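Local coordinates for ORC1-type DNA replication protein 2 (Aeropyrum pernix, PDB 1W5S) that binds DNA and ATP through winged-helix and AAA+ ATPase domains and takes part in regulating DNA replication, at residues G56-V61 with D188-S193; E219-L224 with W237-L242; K267-M272 with D284-A289. One frame throughout, in Å; residues are numbered along the deposited sequence.

Contact 1: residues G56-V61 with D188-S193; sequences GSIGRV and DVRALS. With SO4 (sulfate ion), chain C.
Asp188 OD2, beside Ile58 of the facing loop, is gripped twice by Arg190: the backbone N of Arg190 reaches the anti lone pair of OD2 at 3.0 Å, a bond that caps the turn into helix 190-198, while NE comes on the syn side, also at 3.0 Å but 32° out of the carboxylate plane. Arg190 NH2 completes a side-on salt bridge by meeting the syn lone pair of Asp188 OD1 in the guanidinium plane, so the two flat groups hold each other's rotation. Across this pair lies Ile58, with CG1 anti to the backbone N (chi1 -175°) and the chain extended, which carries CD1 over one face of the Arg190 guanidinium, 3.1 Å above its plane and offset toward the rim. Further back, Ile58 CG1 rests 3.3 Å from Asp188 OD1, and Leu367 and Leu390 also pack on Ile58. The backbones meet through a CA-H...O contact from Asp188 CA to Gly56 O, and a water bridges Gly56 O, to which it donates, and Val189 N, from which it accepts. On the side of the loop away from Asp188, the type II turn Ser57-Arg60 holds a sulfate, probably from the crystallisation liquor: Arg60 NE and NH1 bind O3 and O1 nearly straight, and Ser57 OG binds O4. Gly59, with its positive phi, is consistent with the first glycine of the P-loop (Walker A) motif, which runs on to the ATP-binding residues Gly62-Thr67. The contact thus joins the loop between strand 51-56 and helix 65-82 to the start of helix 190-198, which follows the neighbouring parallel strand 180-186.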
loop_
_atom_site.group_PDB
_atom_site.type_symbol
_atom_site.label_atom_id
_atom_site.label_comp_id
_atom_site.label_asym_id
_atom_site.label_seq_id
_atom_site.Cartn_x
_atom_site.Cartn_y
_atom_site.Cartn_z
ATOM N N GLY A 56 1.636 1.914 3.922
ATOM C CA GLY A 56 0.795 3.096 4.233
ATOM C C GLY A 56 0.062 2.929 5.541
ATOM O O GLY A 56 0.367 2.000 6.268
ATOM N N SER A 57 -0.857 3.852 5.887
ATOM C CA SER A 57 -1.715 3.622 7.047
ATOM C C SER A 57 -2.836 2.601 6.738
ATOM O O SER A 57 -3.154 2.277 5.607
ATOM C CB SER A 57 -2.314 4.917 7.568
ATOM O OG SER A 57 -1.309 5.777 8.026
ATOM N N ILE A 58 -3.455 2.107 7.766
ATOM C CA ILE A 58 -4.376 1.032 7.599
ATOM C C ILE A 58 -5.688 1.569 7.034
ATOM O O ILE A 58 -6.175 2.608 7.420
ATOM C CB ILE A 58 -4.535 0.275 8.928
ATOM C CG1 ILE A 58 -5.412 -0.953 8.758
ATOM C CG2 ILE A 58 -5.151 1.156 10.012
ATOM C CD1 ILE A 58 -5.554 -1.711 10.130
ATOM N N GLY A 59 -6.233 0.851 6.068
ATOM C CA GLY A 59 -7.388 1.328 5.334
ATOM C C GLY A 59 -7.084 2.241 4.140
ATOM O O GLY A 59 -7.981 2.489 3.367
ATOM N N ARG A 60 -5.842 2.714 3.967
ATOM C CA ARG A 60 -5.520 3.697 2.932
ATOM C C ARG A 60 -5.135 3.021 1.619
ATOM O O ARG A 60 -4.389 2.090 1.637
ATOM C CB ARG A 60 -4.365 4.590 3.402
ATOM C CG ARG A 60 -4.624 5.376 4.620
ATOM C CD ARG A 60 -5.801 6.312 4.447
ATOM N NE ARG A 60 -5.616 7.457 5.336
ATOM C CZ ARG A 60 -6.555 8.298 5.730
ATOM N NH1 ARG A 60 -6.227 9.297 6.514
ATOM N NH2 ARG A 60 -7.804 8.183 5.299
ATOM N N VAL A 61 -5.711 3.475 0.493
ATOM C CA VAL A 61 -5.416 2.964 -0.851
ATOM C C VAL A 61 -5.234 4.154 -1.742
ATOM O O VAL A 61 -5.771 5.186 -1.446
ATOM C CB VAL A 61 -6.534 2.050 -1.439
ATOM C CG1 VAL A 61 -6.854 0.970 -0.490
ATOM C CG2 VAL A 61 -7.805 2.830 -1.650
ATOM N N ASP A 188 -0.034 -1.910 4.928
ATOM C CA ASP A 188 0.219 -1.140 6.137
ATOM C C ASP A 188 1.166 -1.868 7.083
ATOM O O ASP A 188 1.645 -2.943 6.785
ATOM C CB ASP A 188 -1.125 -0.807 6.846
ATOM C CG ASP A 188 -1.917 -2.060 7.204
ATOM O OD1 ASP A 188 -3.038 -2.173 6.734
ATOM O OD2 ASP A 188 -1.413 -2.951 7.915
ATOM N N VAL A 189 1.451 -1.240 8.210
ATOM C CA VAL A 189 2.496 -1.646 9.126
ATOM C C VAL A 189 2.200 -2.987 9.748
ATOM O O VAL A 189 3.087 -3.628 10.262
ATOM C CB VAL A 189 2.647 -0.537 10.262
ATOM C CG1 VAL A 189 1.515 -0.557 11.203
ATOM C CG2 VAL A 189 3.951 -0.643 11.041
ATOM N N ARG A 190 0.941 -3.430 9.712
ATOM C CA ARG A 190 0.591 -4.780 10.189
ATOM C C ARG A 190 1.409 -5.858 9.485
ATOM O O ARG A 190 1.708 -6.902 10.073
ATOM C CB ARG A 190 -0.910 -5.054 10.045
ATOM C CG ARG A 190 -1.779 -4.262 11.031
ATOM C CD ARG A 190 -3.251 -4.533 10.782
ATOM N NE ARG A 190 -3.694 -4.149 9.419
ATOM C CZ ARG A 190 -4.813 -4.584 8.844
ATOM N NH1 ARG A 190 -5.631 -5.433 9.471
ATOM N NH2 ARG A 190 -5.138 -4.164 7.641
ATOM N N ALA A 191 1.790 -5.608 8.239
ATOM C CA ALA A 191 2.664 -6.532 7.533
ATOM C C ALA A 191 3.940 -6.845 8.283
ATOM O O ALA A 191 4.410 -7.985 8.253
ATOM C CB ALA A 191 2.963 -6.074 6.124
ATOM N N LEU A 192 4.461 -5.877 9.024
ATOM C CA LEU A 192 5.714 -6.080 9.755
ATOM C C LEU A 192 5.564 -7.052 10.934
ATOM O O LEU A 192 6.447 -7.880 11.165
ATOM C CB LEU A 192 6.300 -4.735 10.177
ATOM C CG LEU A 192 6.841 -3.909 9.015
ATOM C CD1 LEU A 192 7.214 -2.550 9.505
ATOM C CD2 LEU A 192 8.079 -4.571 8.361
ATOM N N SER A 193 4.447 -7.000 11.646
ATOM C CA SER A 193 4.204 -7.984 12.704
ATOM C C SER A 193 4.224 -9.366 12.130
ATOM O O SER A 193 5.018 -10.220 12.572
ATOM C CB SER A 193 2.871 -7.752 13.383
ATOM O OG SER A 193 2.666 -6.366 13.512
HETATM S S SO4 C . -2.427 8.977 7.034
HETATM O O1 SO4 C . -3.661 9.353 7.709
HETATM O O2 SO4 C . -1.675 10.122 6.593
HETATM O O3 SO4 C . -2.817 8.018 5.993
HETATM O O4 SO4 C . -1.477 8.300 7.939
HETATM O O HOH W 1 0.593 1.495 8.863
#

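Contact 2: residues E219-L224 with W237-L242; sequences ELYTIL and WEPRHL. With ADP (adenosine-5'-diphosphate), chain E.
Tyr221 lays its hydroxyl end against Pro239, OH lying 3.2 Å from Pro239 CB, the two side chains running side by side in the same direction. One edge of the phenol faces Pro239 O near the ring plane, and CE2 touches Leu242 CB at 3.6 Å, where the two side chains meet at about a right angle. The ring gets there because CG stands anti to the backbone N (chi1 -175°), swinging the phenol off helix 217-231 toward the start of helix 239-249. One turn on, Leu224 CD1 approaches Leu242 O at 3.7 Å, and Leu242 CD1 returns the contact 4.2 Å from Leu224 CB. These are two successive helices of the Cdc6/ORC-type lid of the AAA+ ATPase, joined by apolar packing with no hydrogen bond between the two segments. An alanine in place of Tyr221 would remove the phenol and is likely to leave a gap beside Pro239 and Leu242 CB, with the first turn of helix 239-249 less firmly placed. In the second shell, Glu225 OE1 makes a weak hydrogen bond with Tyr221 OH, and Leu266 of helix 259-275 packs on Leu224. On another side of helix 217-231, Ile223 places CD1 3.8 Å from C5 of the ADP adenine, and Tyr215, which binds the nucleotide, touches both Ile223 and Leu220.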
loop_
_atom_site.group_PDB
_atom_site.type_symbol
_atom_site.label_atom_id
_atom_site.label_comp_id
_atom_site.label_asym_id
_atom_site.label_seq_id
_atom_site.Cartn_x
_atom_site.Cartn_y
_atom_site.Cartn_z
ATOM N N GLU A 219 -1.373 18.219 -2.752
ATOM C CA GLU A 219 -0.659 17.126 -3.401
ATOM C C GLU A 219 -1.540 16.537 -4.486
ATOM O O GLU A 219 -1.097 16.331 -5.603
ATOM C CB GLU A 219 -0.227 16.066 -2.380
ATOM C CG GLU A 219 0.612 16.626 -1.265
ATOM C CD GLU A 219 1.105 15.595 -0.292
ATOM O OE1 GLU A 219 2.335 15.507 -0.118
ATOM O OE2 GLU A 219 0.272 14.920 0.345
ATOM N N LEU A 220 -2.816 16.336 -4.180
ATOM C CA LEU A 220 -3.756 15.849 -5.211
ATOM C C LEU A 220 -3.876 16.820 -6.374
ATOM O O LEU A 220 -3.944 16.414 -7.525
ATOM C CB LEU A 220 -5.132 15.529 -4.643
ATOM C CG LEU A 220 -5.170 14.359 -3.653
ATOM C CD1 LEU A 220 -6.569 14.109 -3.163
ATOM C CD2 LEU A 220 -4.539 13.114 -4.250
ATOM N N TYR A 221 -3.888 18.107 -6.058
ATOM C CA TYR A 221 -3.824 19.122 -7.087
ATOM C C TYR A 221 -2.603 18.914 -7.989
ATOM O O TYR A 221 -2.736 18.764 -9.206
ATOM C CB TYR A 221 -3.827 20.565 -6.525
ATOM C CG TYR A 221 -3.881 21.494 -7.706
ATOM C CD1 TYR A 221 -2.726 21.966 -8.286
ATOM C CD2 TYR A 221 -5.075 21.793 -8.309
ATOM C CE1 TYR A 221 -2.750 22.760 -9.373
ATOM C CE2 TYR A 221 -5.112 22.569 -9.388
ATOM C CZ TYR A 221 -3.926 23.049 -9.934
ATOM O OH TYR A 221 -3.950 23.855 -11.052
ATOM N N THR A 222 -1.418 18.882 -7.397
ATOM C CA THR A 222 -0.222 18.710 -8.167
ATOM C C THR A 222 -0.299 17.435 -9.050
ATOM O O THR A 222 0.160 17.415 -10.176
ATOM C CB THR A 222 1.028 18.682 -7.232
ATOM O OG1 THR A 222 1.223 19.968 -6.671
ATOM C CG2 THR A 222 2.306 18.308 -7.990
ATOM N N ILE A 223 -0.849 16.365 -8.525
ATOM C CA ILE A 223 -1.001 15.102 -9.300
ATOM C C ILE A 223 -1.977 15.239 -10.436
ATOM O O ILE A 223 -1.723 14.760 -11.487
ATOM C CB ILE A 223 -1.439 13.924 -8.361
ATOM C CG1 ILE A 223 -0.225 13.495 -7.528
ATOM C CG2 ILE A 223 -2.034 12.730 -9.105
ATOM C CD1 ILE A 223 -0.557 12.590 -6.371
ATOM N N LEU A 224 -3.108 15.900 -10.209
ATOM C CA LEU A 224 -4.139 16.094 -11.246
ATOM C C LEU A 224 -3.654 17.047 -12.338
ATOM O O LEU A 224 -3.750 16.765 -13.527
ATOM C CB LEU A 224 -5.429 16.607 -10.620
ATOM C CG LEU A 224 -6.247 15.700 -9.678
ATOM C CD1 LEU A 224 -7.342 16.480 -9.033
ATOM C CD2 LEU A 224 -6.812 14.584 -10.450
ATOM N N TRP A 237 -9.314 22.373 -19.600
ATOM C CA TRP A 237 -9.366 22.467 -18.146
ATOM C C TRP A 237 -8.835 23.813 -17.674
ATOM O O TRP A 237 -8.007 24.445 -18.329
ATOM C CB TRP A 237 -8.552 21.319 -17.516
ATOM C CG TRP A 237 -7.080 21.356 -17.889
ATOM C CD1 TRP A 237 -6.531 20.964 -19.075
ATOM C CD2 TRP A 237 -5.993 21.842 -17.097
ATOM N NE1 TRP A 237 -5.200 21.161 -19.073
ATOM C CE2 TRP A 237 -4.823 21.710 -17.880
ATOM C CE3 TRP A 237 -5.893 22.408 -15.821
ATOM C CZ2 TRP A 237 -3.549 22.120 -17.430
ATOM C CZ3 TRP A 237 -4.625 22.800 -15.362
ATOM C CH2 TRP A 237 -3.474 22.646 -16.167
ATOM N N GLU A 238 -9.316 24.232 -16.517
ATOM C CA GLU A 238 -8.734 25.294 -15.729
ATOM C C GLU A 238 -8.430 24.743 -14.327
ATOM O O GLU A 238 -8.956 23.667 -13.926
ATOM C CB GLU A 238 -9.663 26.489 -15.658
ATOM C CG GLU A 238 -9.929 27.183 -17.021
ATOM C CD GLU A 238 -8.901 28.234 -17.373
ATOM O OE1 GLU A 238 -7.734 28.168 -16.894
ATOM O OE2 GLU A 238 -9.268 29.151 -18.152
ATOM N N PRO A 239 -7.525 25.428 -13.589
ATOM C CA PRO A 239 -7.185 24.925 -12.256
ATOM C C PRO A 239 -8.391 24.755 -11.336
ATOM O O PRO A 239 -8.446 23.794 -10.544
ATOM C CB PRO A 239 -6.203 25.984 -11.728
ATOM C CG PRO A 239 -5.583 26.559 -12.963
ATOM C CD PRO A 239 -6.734 26.626 -13.927
ATOM N N ARG A 240 -9.361 25.661 -11.455
ATOM C CA ARG A 240 -10.589 25.587 -10.660
ATOM C C ARG A 240 -11.264 24.230 -10.750
ATOM O O ARG A 240 -11.825 23.769 -9.757
ATOM C CB ARG A 240 -11.581 26.696 -11.031
ATOM C CG ARG A 240 -11.859 26.781 -12.531
ATOM C CD ARG A 240 -12.307 28.188 -12.975
ATOM N NE ARG A 240 -13.709 28.105 -13.254
ATOM C CZ ARG A 240 -14.250 27.958 -14.450
ATOM N NH1 ARG A 240 -13.542 27.956 -15.567
ATOM N NH2 ARG A 240 -15.550 27.841 -14.517
ATOM N N HIS A 241 -11.200 23.593 -11.922
ATOM C CA HIS A 241 -11.868 22.317 -12.142
ATOM C C HIS A 241 -11.171 21.233 -11.386
ATOM O O HIS A 241 -11.797 20.269 -10.940
ATOM C CB HIS A 241 -11.867 21.889 -13.609
ATOM C CG HIS A 241 -12.455 22.883 -14.542
ATOM N ND1 HIS A 241 -13.759 23.297 -14.478
ATOM C CD2 HIS A 241 -11.912 23.524 -15.588
ATOM C CE1 HIS A 241 -13.983 24.185 -15.436
ATOM N NE2 HIS A 241 -12.866 24.350 -16.118
ATOM N N LEU A 242 -9.851 21.359 -11.288
ATOM C CA LEU A 242 -9.071 20.355 -10.619
ATOM C C LEU A 242 -9.261 20.488 -9.119
ATOM O O LEU A 242 -9.349 19.490 -8.443
ATOM C CB LEU A 242 -7.582 20.471 -11.004
ATOM C CG LEU A 242 -7.289 20.338 -12.491
ATOM C CD1 LEU A 242 -5.756 20.273 -12.701
ATOM C CD2 LEU A 242 -7.961 19.165 -13.096
HETATM P PB ADP E . -1.504 2.544 -3.846
HETATM O O1B ADP E . -2.905 1.989 -3.828
HETATM O O2B ADP E . -1.062 3.102 -2.497
HETATM O O3B ADP E . -0.498 1.501 -4.383
HETATM P PA ADP E . -1.028 3.701 -6.491
HETATM O O1A ADP E . -1.750 2.540 -7.088
HETATM O O2A ADP E . 0.476 3.843 -6.539
HETATM O O3A ADP E . -1.533 3.770 -4.890
HETATM O "O5'" ADP E . -1.684 5.077 -7.055
HETATM C "C5'" ADP E . -3.092 5.266 -7.323
HETATM C "C4'" ADP E . -3.253 6.131 -8.537
HETATM O "O4'" ADP E . -2.730 7.445 -8.263
HETATM C "C3'" ADP E . -2.468 5.642 -9.743
HETATM O "O3'" ADP E . -3.081 6.075 -10.939
HETATM C "C2'" ADP E . -1.108 6.362 -9.648
HETATM O "O2'" ADP E . -0.490 6.577 -10.941
HETATM C "C1'" ADP E . -1.554 7.712 -9.055
HETATM N N9 ADP E . -0.435 8.302 -8.293
HETATM C C8 ADP E . -0.160 7.998 -7.010
HETATM N N7 ADP E . 0.884 8.675 -6.566
HETATM C C5 ADP E . 1.294 9.452 -7.554
HETATM C C6 ADP E . 2.395 10.399 -7.691
HETATM N N6 ADP E . 3.209 10.594 -6.619
HETATM N N1 ADP E . 2.531 11.056 -8.872
HETATM C C2 ADP E . 1.675 10.777 -9.910
HETATM N N3 ADP E . 0.658 9.880 -9.816
HETATM C C4 ADP E . 0.421 9.213 -8.701
#

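Contact 3: residues K267-M272 with D284-A289; sequences KMACEM and DLVRKA
Ala269 and Ala289 meet methyl to methyl, CB to CB at 3.9 Å, where helices 259-275 and 283-292 come together. Around this pair the apolar contacts fan out. Ala269 CB also reaches the backbone of the facing helix, 3.8 Å from Val286 CA, and touches Val286 CG2; Ala289 CB in turn sits 3.7 Å from Ala269 N. Met268 comes down beside the same methyl, its CB 4.0 Å from Ala289 CB. With alanines at the crossing, the axes approach to 8.2 Å, at 130° between their N-to-C directions, so the segments cross in a broadly antiparallel sense. Met272 bridges farther along: CG stands anti to its carbonyl carbon (chi1 -75°) and the chain runs on extended, bringing CE to 3.8 Å from Ala289 CA. On the way its SD passes Leu285 O at 4.1 Å and the aliphatic CG of Lys288 at a similar range, while CB faces Leu285 CD2. On its other side Val286 packs on His241, Leu244 and Ile245 of helix 239-249, making helix 283-292 a partner of two lid helices.

No salt bridge crosses between the segments. Lys267 NZ pairs with Glu271 OE1 at 2.9 Å within one helix, with Arg12 as a second partner of Glu271; Arg287 NH2 is salt-bridged to Asp284 OD2, with a further bridge from Arg287 NH1 to Glu283. No hydrogen bond links the two segments either, so what holds them is the fit of methyl, thioether and aliphatic groups, with the extended Met272 chain lying against Leu285 and Ala289.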
loop_
_atom_site.group_PDB
_atom_site.type_symbol
_atom_site.label_atom_id
_atom_site.label_comp_id
_atom_site.label_asym_id
_atom_site.label_seq_id
_atom_site.Cartn_x
_atom_site.Cartn_y
_atom_site.Cartn_z
ATOM N N LYS A 267 -10.946 11.798 -14.928
ATOM C CA LYS A 267 -11.229 10.987 -16.118
ATOM C C LYS A 267 -12.743 10.950 -16.468
ATOM O O LYS A 267 -13.137 11.226 -17.602
ATOM C CB LYS A 267 -10.660 9.587 -15.913
ATOM C CG LYS A 267 -10.668 8.677 -17.126
ATOM C CD LYS A 267 -10.575 7.190 -16.667
ATOM C CE LYS A 267 -11.070 6.215 -17.706
ATOM N NZ LYS A 267 -12.606 6.073 -17.738
ATOM N N MET A 268 -13.560 10.596 -15.488
ATOM C CA MET A 268 -15.000 10.486 -15.640
ATOM C C MET A 268 -15.664 11.790 -16.115
ATOM O O MET A 268 -16.500 11.768 -17.019
ATOM C CB MET A 268 -15.657 10.067 -14.328
ATOM C CG MET A 268 -15.528 8.582 -13.903
ATOM S SD MET A 268 -16.342 8.280 -12.256
ATOM C CE MET A 268 -17.971 9.101 -12.573
ATOM N N ALA A 269 -15.284 12.904 -15.514
ATOM C CA ALA A 269 -15.798 14.196 -15.924
ATOM C C ALA A 269 -15.461 14.496 -17.387
ATOM O O ALA A 269 -16.316 15.056 -18.133
ATOM C CB ALA A 269 -15.301 15.282 -15.028
ATOM N N CYS A 270 -14.250 14.132 -17.794
ATOM C CA CYS A 270 -13.786 14.335 -19.188
ATOM C C CYS A 270 -14.584 13.519 -20.166
ATOM O O CYS A 270 -14.926 13.992 -21.237
ATOM C CB CYS A 270 -12.299 14.029 -19.373
ATOM S SG CYS A 270 -11.240 15.210 -18.553
ATOM N N GLU A 271 -14.915 12.306 -19.788
ATOM C CA GLU A 271 -15.697 11.492 -20.672
ATOM C C GLU A 271 -17.180 11.765 -20.556
ATOM O O GLU A 271 -17.919 11.357 -21.411
ATOM C CB GLU A 271 -15.357 9.992 -20.537
ATOM C CG GLU A 271 -15.349 9.451 -19.133
ATOM C CD GLU A 271 -14.850 7.999 -19.020
ATOM O OE1 GLU A 271 -14.057 7.515 -19.855
ATOM O OE2 GLU A 271 -15.247 7.365 -18.021
ATOM N N MET A 272 -17.631 12.507 -19.557
ATOM C CA MET A 272 -19.023 12.992 -19.592
ATOM C C MET A 272 -19.141 14.195 -20.553
ATOM O O MET A 272 -20.136 14.348 -21.239
ATOM C CB MET A 272 -19.546 13.354 -18.204
ATOM C CG MET A 272 -19.903 12.206 -17.274
ATOM S SD MET A 272 -20.081 13.005 -15.640
ATOM C CE MET A 272 -19.706 11.726 -14.423
ATOM N N ASP A 284 -19.813 21.795 -13.007
ATOM C CA ASP A 284 -20.912 20.847 -12.855
ATOM C C ASP A 284 -20.513 19.409 -13.166
ATOM O O ASP A 284 -20.907 18.490 -12.459
ATOM C CB ASP A 284 -22.105 21.228 -13.794
ATOM C CG ASP A 284 -22.663 22.606 -13.494
ATOM O OD1 ASP A 284 -23.650 23.077 -14.134
ATOM O OD2 ASP A 284 -22.145 23.253 -12.563
ATOM N N LEU A 285 -19.856 19.204 -14.295
ATOM C CA LEU A 285 -19.470 17.859 -14.692
ATOM C C LEU A 285 -18.481 17.239 -13.714
ATOM O O LEU A 285 -18.576 16.068 -13.411
ATOM C CB LEU A 285 -18.877 17.854 -16.102
ATOM C CG LEU A 285 -19.941 18.162 -17.155
ATOM C CD1 LEU A 285 -19.346 18.022 -18.554
ATOM C CD2 LEU A 285 -21.182 17.277 -16.954
ATOM N N VAL A 286 -17.569 18.052 -13.201
ATOM C CA VAL A 286 -16.559 17.592 -12.255
ATOM C C VAL A 286 -17.245 17.227 -10.945
ATOM O O VAL A 286 -16.963 16.177 -10.383
ATOM C CB VAL A 286 -15.520 18.690 -11.974
ATOM C CG1 VAL A 286 -14.508 18.221 -10.924
ATOM C CG2 VAL A 286 -14.821 19.060 -13.259
ATOM N N ARG A 287 -18.128 18.100 -10.459
ATOM C CA ARG A 287 -18.848 17.807 -9.224
ATOM C C ARG A 287 -19.727 16.591 -9.424
ATOM O O ARG A 287 -19.883 15.821 -8.511
ATOM C CB ARG A 287 -19.653 19.010 -8.658
ATOM C CG ARG A 287 -18.719 20.028 -7.960
ATOM C CD ARG A 287 -19.448 21.230 -7.408
ATOM N NE ARG A 287 -20.233 21.890 -8.455
ATOM C CZ ARG A 287 -19.912 23.040 -9.034
ATOM N NH1 ARG A 287 -18.862 23.754 -8.592
ATOM N NH2 ARG A 287 -20.676 23.504 -10.021
ATOM N N LYS A 288 -20.258 16.399 -10.624
ATOM C CA LYS A 288 -21.033 15.191 -10.881
ATOM C C LYS A 288 -20.178 13.926 -10.726
ATOM O O LYS A 288 -20.594 12.950 -10.042
ATOM C CB LYS A 288 -21.699 15.238 -12.233
ATOM C CG LYS A 288 -22.624 14.103 -12.441
ATOM C CD LYS A 288 -23.853 14.534 -13.152
ATOM C CE LYS A 288 -24.973 14.910 -12.089
ATOM N NZ LYS A 288 -26.152 15.623 -12.609
ATOM N N ALA A 289 -18.962 13.995 -11.270
ATOM C CA ALA A 289 -18.018 12.908 -11.219
ATOM C C ALA A 289 -17.575 12.649 -9.823
ATOM O O ALA A 289 -17.647 11.526 -9.373
ATOM C CB ALA A 289 -16.810 13.196 -12.119
#

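How the contacts relate
The three contacts follow one another along the chain. Contact 1 belongs to the nucleotide-binding core of the AAA+ domain, contacts 2 and 3 to the helical lid region that contributes to the ADP site. Contacts 2 and 3 have centres 13 Å apart and touch directly: His241 O packs 3.4 Å from Val286 CG1. Contact 1 lies farther off, its centre about 28 Å from that of contact 2, with nearest atoms about 8 Å apart, and 31 Å from that of contact 3. ADP lies between the two regions, bonded by the P-loop and by Tyr215 and Arg227; Gly56 is about 7 Å from it without touching, and the side chain of Met268 is about 13 Å from the ADP.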